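Glycogen accumulation regulator GarA (Mycobacterium tuberculosis, PDB 6I2P) probably regulates central carbon and nitrogen metabolism through a forkhead-associated (FHA) domain, a fold that recognises phosphorylated threonine in partner proteins. Local coordinates at residues Ser56-Val61 and Arg70-Gln75; Val93-Arg98 and Gly141-Val146; Leu132-Glu137 and Val146-Pro151. All blocks are in the same frame, centred on the assembly; numbering follows the deposited sequence.

Contact 1 (Ser56-Val61 and Arg70-Gln75); sequences SALLVV and RFLLDQ. With SO4 (sulfate ion), chain K.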
loop_
_atom_site.group_PDB
_atom_site.type_symbol
_atom_site.label_atom_id
_atom_site.label_comp_id
_atom_site.label_asym_id
_atom_site.label_seq_id
_atom_site.Cartn_x
_atom_site.Cartn_y
_atom_site.Cartn_z
ATOM N N SER C 56 -4.330 19.462 31.633
ATOM C CA SER C 56 -3.941 18.254 30.910
ATOM C C SER C 56 -4.950 17.865 29.829
ATOM O O SER C 56 -6.082 18.355 29.817
ATOM C CB SER C 56 -3.703 17.096 31.877
ATOM O OG SER C 56 -4.916 16.448 32.215
ATOM N N ALA C 57 -4.524 16.979 28.923
ATOM C CA ALA C 57 -5.348 16.469 27.835
ATOM C C ALA C 57 -5.182 14.960 27.680
ATOM O O ALA C 57 -4.298 14.359 28.296
ATOM C CB ALA C 57 -5.007 17.184 26.538
ATOM N N LEU C 58 -6.047 14.350 26.862
ATOM C CA LEU C 58 -6.047 12.920 26.611
ATOM C C LEU C 58 -6.233 12.629 25.126
ATOM O O LEU C 58 -7.074 13.244 24.475
ATOM C CB LEU C 58 -7.160 12.260 27.450
ATOM C CG LEU C 58 -7.190 10.739 27.529
ATOM C CD1 LEU C 58 -6.080 10.203 28.436
ATOM C CD2 LEU C 58 -8.531 10.269 28.039
ATOM N N LEU C 59 -5.426 11.712 24.588
ATOM C CA LEU C 59 -5.529 11.276 23.196
ATOM C C LEU C 59 -6.025 9.842 23.233
ATOM O O LEU C 59 -5.411 9.011 23.893
ATOM C CB LEU C 59 -4.178 11.352 22.469
ATOM C CG LEU C 59 -3.613 12.741 22.182
ATOM C CD1 LEU C 59 -2.129 12.655 21.924
ATOM C CD2 LEU C 59 -4.326 13.414 21.000
ATOM N N VAL C 60 -7.158 9.561 22.587
ATOM C CA VAL C 60 -7.736 8.216 22.594
ATOM C C VAL C 60 -7.758 7.656 21.179
ATOM O O VAL C 60 -8.235 8.334 20.266
ATOM C CB VAL C 60 -9.153 8.156 23.248
ATOM C CG1 VAL C 60 -9.580 6.711 23.521
ATOM C CG2 VAL C 60 -9.221 8.971 24.535
ATOM N N VAL C 61 -7.290 6.403 21.003
ATOM C CA VAL C 61 -7.342 5.724 19.706
ATOM C C VAL C 61 -8.821 5.350 19.485
ATOM O O VAL C 61 -9.412 4.636 20.300
ATOM C CB VAL C 61 -6.388 4.501 19.599
ATOM C CG1 VAL C 61 -6.320 3.983 18.166
ATOM C CG2 VAL C 61 -4.991 4.836 20.105
ATOM N N ARG C 70 -5.134 4.953 25.224
ATOM C CA ARG C 70 -5.088 6.387 25.439
ATOM C C ARG C 70 -3.747 6.848 25.961
ATOM O O ARG C 70 -2.962 6.050 26.471
ATOM C CB ARG C 70 -6.257 6.870 26.326
ATOM C CG ARG C 70 -6.355 6.192 27.689
ATOM C CD ARG C 70 -7.782 6.179 28.198
ATOM N NE ARG C 70 -8.633 5.358 27.335
ATOM C CZ ARG C 70 -9.928 5.567 27.127
ATOM N NH1 ARG C 70 -10.554 6.565 27.737
ATOM N NH2 ARG C 70 -10.610 4.773 26.319
ATOM N N PHE C 71 -3.483 8.141 25.806
ATOM C CA PHE C 71 -2.238 8.772 26.206
ATOM C C PHE C 71 -2.551 10.108 26.845
ATOM O O PHE C 71 -3.281 10.920 26.266
ATOM C CB PHE C 71 -1.316 8.949 24.981
ATOM C CG PHE C 71 -1.166 7.707 24.131
ATOM C CD1 PHE C 71 -0.233 6.733 24.456
ATOM C CD2 PHE C 71 -1.982 7.501 23.023
ATOM C CE1 PHE C 71 -0.105 5.581 23.679
ATOM C CE2 PHE C 71 -1.866 6.339 22.256
ATOM C CZ PHE C 71 -0.926 5.389 22.587
ATOM N N LEU C 72 -2.034 10.318 28.060
ATOM C CA LEU C 72 -2.244 11.562 28.790
ATOM C C LEU C 72 -1.148 12.565 28.444
ATOM O O LEU C 72 0.037 12.240 28.508
ATOM C CB LEU C 72 -2.295 11.310 30.306
ATOM C CG LEU C 72 -2.739 12.487 31.178
ATOM C CD1 LEU C 72 -4.271 12.563 31.271
ATOM C CD2 LEU C 72 -2.138 12.377 32.575
ATOM N N LEU C 73 -1.560 13.779 28.061
ATOM C CA LEU C 73 -0.666 14.890 27.749
ATOM C C LEU C 73 -0.632 15.774 28.999
ATOM O O LEU C 73 -1.658 16.354 29.371
ATOM C CB LEU C 73 -1.176 15.688 26.528
ATOM C CG LEU C 73 -1.413 14.919 25.228
ATOM C CD1 LEU C 73 -2.183 15.758 24.235
ATOM C CD2 LEU C 73 -0.112 14.466 24.605
ATOM N N ASP C 74 0.525 15.817 29.686
ATOM C CA ASP C 74 0.704 16.590 30.923
ATOM C C ASP C 74 2.062 17.312 30.989
ATOM O O ASP C 74 2.369 17.974 31.986
ATOM C CB ASP C 74 0.475 15.692 32.158
ATOM C CG ASP C 74 1.380 14.471 32.282
ATOM O OD1 ASP C 74 2.244 14.264 31.389
ATOM O OD2 ASP C 74 1.226 13.720 33.269
ATOM N N GLN C 75 2.864 17.187 29.908
ATOM C CA GLN C 75 4.181 17.810 29.750
ATOM C C GLN C 75 4.081 18.941 28.718
ATOM O O GLN C 75 3.084 19.027 27.995
ATOM C CB GLN C 75 5.205 16.769 29.251
ATOM C CG GLN C 75 5.543 15.658 30.237
ATOM C CD GLN C 75 6.084 14.414 29.565
ATOM O OE1 GLN C 75 6.569 14.429 28.421
ATOM N NE2 GLN C 75 6.019 13.297 30.275
HETATM S S SO4 K . -3.945 2.052 27.677
HETATM O O1 SO4 K . -2.535 2.446 27.715
HETATM O O2 SO4 K . -4.138 1.024 26.649
HETATM O O3 SO4 K . -4.330 1.522 28.986
HETATM O O4 SO4 K . -4.766 3.214 27.370
#
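Leu59 and Phe71 face each other as an antiparallel hydrogen-bonded pair: Leu59 N donates a hydrogen bond to Phe71 O at 2.8 Å and Phe71 N donates one to Leu59 O. Ala57 and Leu73 repeat the exchange. Leu58 with Leu72 stands between them as a non-hydrogen-bonded pair, and Val60 with Arg70 follows beyond Leu59 and Phe71. On the face of Ala57, Leu59, Phe71 and Leu73, methyl groups interlock: Leu73 CD1 lies 3.9 Å from Ala57 CB, and Leu73 CD2 is 3.8 Å from Leu59 CD1. The Phe71 ring turns toward Val61, where Phe71 CE2 meets Val61 CG2 at 4.1 Å.

Arg70 occupies the other face with Leu58, Val60 and Leu72. Its chain bends at chi3 (65°), which lays the guanidinium beside Val60, so that Val60 CG1 sits over one of its faces, 3.6 Å from Arg70 NH2. NH2 also bonds to Gly68 O, fixing the end of the chain. Sulfate O4, of an ion probably from the crystallisation liquor, accepts a bond from Arg70 N at 2.8 Å; the ion is also bonded to Ser69 OG.

Ile88 and Phe109 of the second sheet cover the leucine face, and strand 143-149 continues the sheet beyond 57-61. The contact is thus a two-sided beta hairpin: the face of Ala57, Leu59, Phe71 and Leu73 is apolar and turned largely to the sandwich interior, while the other mixes aliphatic contacts with a charge held at its border.

Contact 2 (Val93-Arg98 and Gly141-Val146); sequences VTVSRR and GKFRLV. With SO4 (sulfate ion), chain L.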
loop_
_atom_site.group_PDB
_atom_site.type_symbol
_atom_site.label_atom_id
_atom_site.label_comp_id
_atom_site.label_asym_id
_atom_site.label_seq_id
_atom_site.Cartn_x
_atom_site.Cartn_y
_atom_site.Cartn_z
ATOM N N VAL C 93 3.472 0.711 10.363
ATOM C CA VAL C 93 4.427 0.844 9.239
ATOM C C VAL C 93 4.426 2.243 8.580
ATOM O O VAL C 93 5.469 2.678 8.089
ATOM C CB VAL C 93 4.305 -0.274 8.155
ATOM C CG1 VAL C 93 4.698 -1.635 8.714
ATOM C CG2 VAL C 93 2.914 -0.325 7.512
ATOM N N THR C 94 3.270 2.928 8.578
ATOM C CA THR C 94 3.096 4.250 7.975
ATOM C C THR C 94 3.475 5.405 8.934
ATOM O O THR C 94 3.604 6.541 8.481
ATOM C CB THR C 94 1.674 4.396 7.396
ATOM O OG1 THR C 94 0.715 4.306 8.447
ATOM C CG2 THR C 94 1.368 3.357 6.311
ATOM N N VAL C 95 3.674 5.123 10.235
ATOM C CA VAL C 95 4.075 6.130 11.224
ATOM C C VAL C 95 5.606 6.235 11.191
ATOM O O VAL C 95 6.293 5.215 11.235
ATOM C CB VAL C 95 3.545 5.832 12.675
ATOM C CG1 VAL C 95 4.049 6.864 13.687
ATOM C CG2 VAL C 95 2.020 5.754 12.719
ATOM N N SER C 96 6.134 7.467 11.120
ATOM C CA SER C 96 7.571 7.717 11.145
ATOM C C SER C 96 8.074 7.547 12.571
ATOM O O SER C 96 7.310 7.775 13.509
ATOM C CB SER C 96 7.874 9.135 10.666
ATOM O OG SER C 96 7.557 9.292 9.295
ATOM N N ARG C 97 9.359 7.157 12.739
ATOM C CA ARG C 97 10.005 7.001 14.053
ATOM C C ARG C 97 9.877 8.316 14.833
ATOM O O ARG C 97 9.464 8.314 15.992
ATOM C CB ARG C 97 11.465 6.556 13.891
ATOM C CG ARG C 97 11.557 5.088 13.509
ATOM C CD ARG C 97 12.844 4.750 12.795
ATOM N NE ARG C 97 12.776 5.050 11.365
ATOM C CZ ARG C 97 13.691 4.669 10.478
ATOM N NH1 ARG C 97 14.736 3.946 10.862
ATOM N NH2 ARG C 97 13.555 4.987 9.200
ATOM N N ARG C 98 10.138 9.437 14.146
ATOM C CA ARG C 98 9.952 10.801 14.634
ATOM C C ARG C 98 8.827 11.337 13.744
ATOM O O ARG C 98 9.074 11.671 12.590
ATOM C CB ARG C 98 11.248 11.642 14.482
ATOM C CG ARG C 98 12.501 11.050 15.147
ATOM C CD ARG C 98 12.486 11.164 16.659
ATOM N NE ARG C 98 13.662 10.532 17.255
ATOM C CZ ARG C 98 13.640 9.826 18.380
ATOM N NH1 ARG C 98 12.503 9.653 19.039
ATOM N NH2 ARG C 98 14.753 9.283 18.852
ATOM N N GLY C 141 -0.341 8.275 10.803
ATOM C CA GLY C 141 -0.301 6.993 10.111
ATOM C C GLY C 141 -1.710 6.513 9.844
ATOM O O GLY C 141 -2.504 7.223 9.222
ATOM N N LYS C 142 -2.039 5.332 10.371
ATOM C CA LYS C 142 -3.373 4.741 10.290
ATOM C C LYS C 142 -4.100 4.944 11.631
ATOM O O LYS C 142 -5.205 4.432 11.805
ATOM C CB LYS C 142 -3.305 3.244 9.920
ATOM C CG LYS C 142 -2.843 2.949 8.501
ATOM C CD LYS C 142 -2.878 1.448 8.236
ATOM C CE LYS C 142 -1.512 0.862 7.959
ATOM N NZ LYS C 142 -1.555 -0.619 7.889
ATOM N N PHE C 143 -3.479 5.676 12.583
ATOM C CA PHE C 143 -4.084 5.958 13.887
ATOM C C PHE C 143 -5.013 7.155 13.805
ATOM O O PHE C 143 -4.635 8.201 13.287
ATOM C CB PHE C 143 -3.022 6.211 14.971
ATOM C CG PHE C 143 -2.300 4.984 15.465
ATOM C CD1 PHE C 143 -1.111 4.573 14.872
ATOM C CD2 PHE C 143 -2.788 4.254 16.547
ATOM C CE1 PHE C 143 -0.428 3.448 15.344
ATOM C CE2 PHE C 143 -2.111 3.117 17.010
ATOM C CZ PHE C 143 -0.930 2.728 16.408
ATOM N N ARG C 144 -6.231 6.995 14.317
ATOM C CA ARG C 144 -7.243 8.042 14.385
ATOM C C ARG C 144 -7.449 8.322 15.862
ATOM O O ARG C 144 -8.110 7.561 16.573
ATOM C CB ARG C 144 -8.534 7.620 13.664
ATOM C CG ARG C 144 -8.422 7.715 12.136
ATOM C CD ARG C 144 -9.607 7.089 11.422
ATOM N NE ARG C 144 -10.873 7.732 11.783
ATOM C CZ ARG C 144 -11.811 8.095 10.914
ATOM N NH1 ARG C 144 -11.638 7.887 9.616
ATOM N NH2 ARG C 144 -12.931 8.663 11.337
ATOM N N LEU C 145 -6.762 9.350 16.341
ATOM C CA LEU C 145 -6.778 9.752 17.740
ATOM C C LEU C 145 -7.771 10.869 17.951
ATOM O O LEU C 145 -7.883 11.751 17.104
ATOM C CB LEU C 145 -5.379 10.223 18.198
ATOM C CG LEU C 145 -4.175 9.308 17.873
ATOM C CD1 LEU C 145 -2.908 10.122 17.686
ATOM C CD2 LEU C 145 -3.971 8.240 18.945
ATOM N N VAL C 146 -8.497 10.833 19.071
ATOM C CA VAL C 146 -9.400 11.912 19.445
ATOM C C VAL C 146 -8.739 12.644 20.612
ATOM O O VAL C 146 -8.288 12.009 21.573
ATOM C CB VAL C 146 -10.846 11.445 19.756
ATOM C CG1 VAL C 146 -11.722 12.597 20.259
ATOM C CG2 VAL C 146 -11.471 10.810 18.525
HETATM S S SO4 L . 0.496 -2.403 10.439
HETATM O O1 SO4 L . -0.721 -2.640 9.656
HETATM O O2 SO4 L . 1.514 -3.385 10.063
HETATM O O3 SO4 L . 0.994 -1.052 10.182
HETATM O O4 SO4 L . 0.201 -2.526 11.872
#
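Thr94 and Val95 meet Gly141 and Phe143 in a buried contact between two loops, where the segment after strand 88-89 packs against the turn that leads into strand 143-149. No hydrogen bond joins the two segments directly, and the fit depends on small groups. Thr94 OG1 approaches Gly141 CA to 3.3 Å, and Val95 CG2 reaches the same carbon at 3.7 Å. Gly141, with a positive phi of 69°, presents a bare backbone and lets both groups close on its CA. The same Val95 methyl continues to the edge of the Phe143 ring, close to its plane, with Val95 CG2 4.0 Å from Phe143 CD1.

The polar link is indirect. Asp92 accepts bonds from Thr94 OG1 through OD1 and from Lys142 N through OD2, so one carboxylate joins both loops. Lys142 then crosses Thr94 at about a right angle, and its chain, bent at chi3 (-116°), carries NZ to a sulfate. There Lys142 NZ bonds to sulfate O1 at 2.8 Å and weakly to O3, while Val93 N bonds to sulfate O3 at 3.0 Å. The anion, probably from the crystallisation liquor, therefore spans the two segments, and it also bonds to another protein chain.

That chain bears a modified side chain, to which Ser96 OG and Arg97 NH2 are hydrogen-bonded. The loop 93-98 is thus part of a recognition surface, consistent with phosphothreonine binding by FHA domains. Behind this surface, Val95 touches Ile140 of strand 137-140, Phe143 packs on Val61 of strand 57-61, and Thr94 O receives a bond from Asn118 in the loop before strand 120-122.

Contact 3 (Leu132-Glu137 and Val146-Pro151); sequences LANGDE and VFLTGP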
loop_
_atom_site.group_PDB
_atom_site.type_symbol
_atom_site.label_atom_id
_atom_site.label_comp_id
_atom_site.label_asym_id
_atom_site.label_seq_id
_atom_site.Cartn_x
_atom_site.Cartn_y
_atom_site.Cartn_z
ATOM N N LEU C 132 -5.126 22.503 19.142
ATOM C CA LEU C 132 -6.142 21.495 19.413
ATOM C C LEU C 132 -7.221 21.951 20.391
ATOM O O LEU C 132 -6.927 22.497 21.455
ATOM C CB LEU C 132 -5.503 20.175 19.877
ATOM C CG LEU C 132 -4.485 19.527 18.916
ATOM C CD1 LEU C 132 -3.662 18.467 19.619
ATOM C CD2 LEU C 132 -5.159 18.960 17.669
ATOM N N ALA C 133 -8.472 21.708 20.007
ATOM C CA ALA C 133 -9.682 21.962 20.785
ATOM C C ALA C 133 -10.298 20.601 21.128
ATOM O O ALA C 133 -10.024 19.623 20.428
ATOM C CB ALA C 133 -10.665 22.784 19.965
ATOM N N ASN C 134 -11.111 20.530 22.196
ATOM C CA ASN C 134 -11.758 19.286 22.630
ATOM C C ASN C 134 -12.640 18.691 21.520
ATOM O O ASN C 134 -13.520 19.378 20.989
ATOM C CB ASN C 134 -12.568 19.509 23.915
ATOM C CG ASN C 134 -13.288 18.273 24.401
ATOM O OD1 ASN C 134 -12.683 17.338 24.927
ATOM N ND2 ASN C 134 -14.599 18.242 24.228
ATOM N N GLY C 135 -12.357 17.437 21.169
ATOM C CA GLY C 135 -13.092 16.710 20.142
ATOM C C GLY C 135 -12.396 16.589 18.803
ATOM O O GLY C 135 -12.900 15.892 17.916
ATOM N N ASP C 136 -11.240 17.269 18.638
ATOM C CA ASP C 136 -10.445 17.233 17.407
ATOM C C ASP C 136 -9.878 15.847 17.153
ATOM O O ASP C 136 -9.496 15.151 18.095
ATOM C CB ASP C 136 -9.306 18.262 17.454
ATOM C CG ASP C 136 -9.691 19.676 17.053
ATOM O OD1 ASP C 136 -10.795 19.859 16.495
ATOM O OD2 ASP C 136 -8.882 20.596 17.286
ATOM N N GLU C 137 -9.836 15.451 15.871
ATOM C CA GLU C 137 -9.301 14.165 15.445
ATOM C C GLU C 137 -7.927 14.337 14.801
ATOM O O GLU C 137 -7.766 15.118 13.864
ATOM C CB GLU C 137 -10.280 13.427 14.521
ATOM C CG GLU C 137 -11.449 12.812 15.283
ATOM C CD GLU C 137 -12.208 11.695 14.592
ATOM O OE1 GLU C 137 -13.448 11.810 14.478
ATOM O OE2 GLU C 137 -11.571 10.696 14.187
ATOM N N VAL C 146 -8.497 10.833 19.071
ATOM C CA VAL C 146 -9.400 11.912 19.445
ATOM C C VAL C 146 -8.739 12.644 20.612
ATOM O O VAL C 146 -8.288 12.009 21.573
ATOM C CB VAL C 146 -10.846 11.445 19.756
ATOM C CG1 VAL C 146 -11.722 12.597 20.259
ATOM C CG2 VAL C 146 -11.471 10.810 18.525
ATOM N N PHE C 147 -8.641 13.976 20.489
ATOM C CA PHE C 147 -8.067 14.849 21.500
ATOM C C PHE C 147 -9.190 15.287 22.439
ATOM O O PHE C 147 -10.212 15.811 21.985
ATOM C CB PHE C 147 -7.383 16.060 20.835
ATOM C CG PHE C 147 -6.928 17.140 21.794
ATOM C CD1 PHE C 147 -7.776 18.186 22.144
ATOM C CD2 PHE C 147 -5.652 17.109 22.345
ATOM C CE1 PHE C 147 -7.358 19.177 23.036
ATOM C CE2 PHE C 147 -5.231 18.109 23.217
ATOM C CZ PHE C 147 -6.091 19.131 23.568
ATOM N N LEU C 148 -8.988 15.079 23.747
ATOM C CA LEU C 148 -9.950 15.440 24.786
ATOM C C LEU C 148 -9.294 16.283 25.856
ATOM O O LEU C 148 -8.195 15.971 26.299
ATOM C CB LEU C 148 -10.603 14.202 25.422
ATOM C CG LEU C 148 -11.358 13.229 24.501
ATOM C CD1 LEU C 148 -11.636 11.926 25.220
ATOM C CD2 LEU C 148 -12.651 13.838 23.968
ATOM N N THR C 149 -9.971 17.346 26.283
ATOM C CA THR C 149 -9.479 18.237 27.330
ATOM C C THR C 149 -10.640 18.686 28.214
ATOM O O THR C 149 -11.792 18.520 27.826
ATOM C CB THR C 149 -8.623 19.381 26.722
ATOM O OG1 THR C 149 -7.862 19.992 27.757
ATOM C CG2 THR C 149 -9.447 20.422 25.954
ATOM N N GLY C 150 -10.329 19.248 29.377
ATOM C CA GLY C 150 -11.337 19.729 30.312
ATOM C C GLY C 150 -11.928 21.074 29.932
ATOM O O GLY C 150 -11.456 21.714 28.985
ATOM N N PRO C 151 -12.966 21.558 30.661
ATOM C CA PRO C 151 -13.534 22.876 30.330
ATOM C C PRO C 151 -12.749 24.026 30.960
ATOM O O PRO C 151 -11.574 23.880 31.291
ATOM C CB PRO C 151 -14.968 22.799 30.874
ATOM C CG PRO C 151 -15.043 21.524 31.682
ATOM C CD PRO C 151 -13.669 20.954 31.807
#
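Backbone hydrogen bonds carry the join between Gly135, Asp136 and Phe147. Phe147 N gives a nearly straight bond to Asp136 O at 2.8 Å, and Gly135 N gives one to Phe147 O. Glu137 and Val146 follow as an antiparallel non-hydrogen-bonded pair.

A side-chain bond extends this pairing. With Asn134 CG trans to the backbone nitrogen (chi1 179°), the amide leans over the strand, and Asn134 OD1 accepts Thr149 N at 3.0 Å, with the donor tilted 17° from the carbonyl plane. Within the loop, Ala133 N binds Asp136 OD2 at 3.0 Å from above the carboxylate plane, while OD1 of the same group is taken by Asn123. Both carboxylate oxygens are therefore engaged, which fixes its rotation.

Apolar contact centres on the Phe147 ring. Leu132 CB stands over one face, 3.6 Å from the centroid of the Phe147 ring and almost on the ring normal, in a CH-pi contact; Leu132 CD1 covers the CD2 side of the ring. At the ring edge, Ala133 O comes within 3.2 Å of Phe147 CD1. Ala57 and Leu59 of strand 57-61 also touch Phe147. Away from the ring, Glu137 CG lies against Val146 CG2 at 3.8 Å, while the Glu137 carboxylate reaches Lys62 in a salt bridge.

A type II beta turn from Ala133 to Asp136, with Gly135 at its third position, where phi is positive, redirects the chain from strand 129-132 of one sheet to strand 137-140 of the other. It thereby links the two sheets of the FHA beta sandwich and is held against strand 143-149.

From the N terminus, contact 1 closes first, as the hairpin of strands 57-61 and 70-73 at one border of the six-stranded sheet. Contact 2 opens after it, with loop 93-98, and contact 3 opens with 132-137 before contact 2 closes at 141-146; contact 3 closes last, at 146-151. The two therefore cross, and they share Val146. Strand 143-149 ties all three together. Its early part and the turn before it receive loop 93-98, its later part receives turn 133-136, and it pairs with strand 57-61 through backbone bonds of Val60 with Val146 and of Leu58 with Leu148. Contacts 2 and 3, with centres about 18 Å apart, lie on opposite sides of the chain's centre.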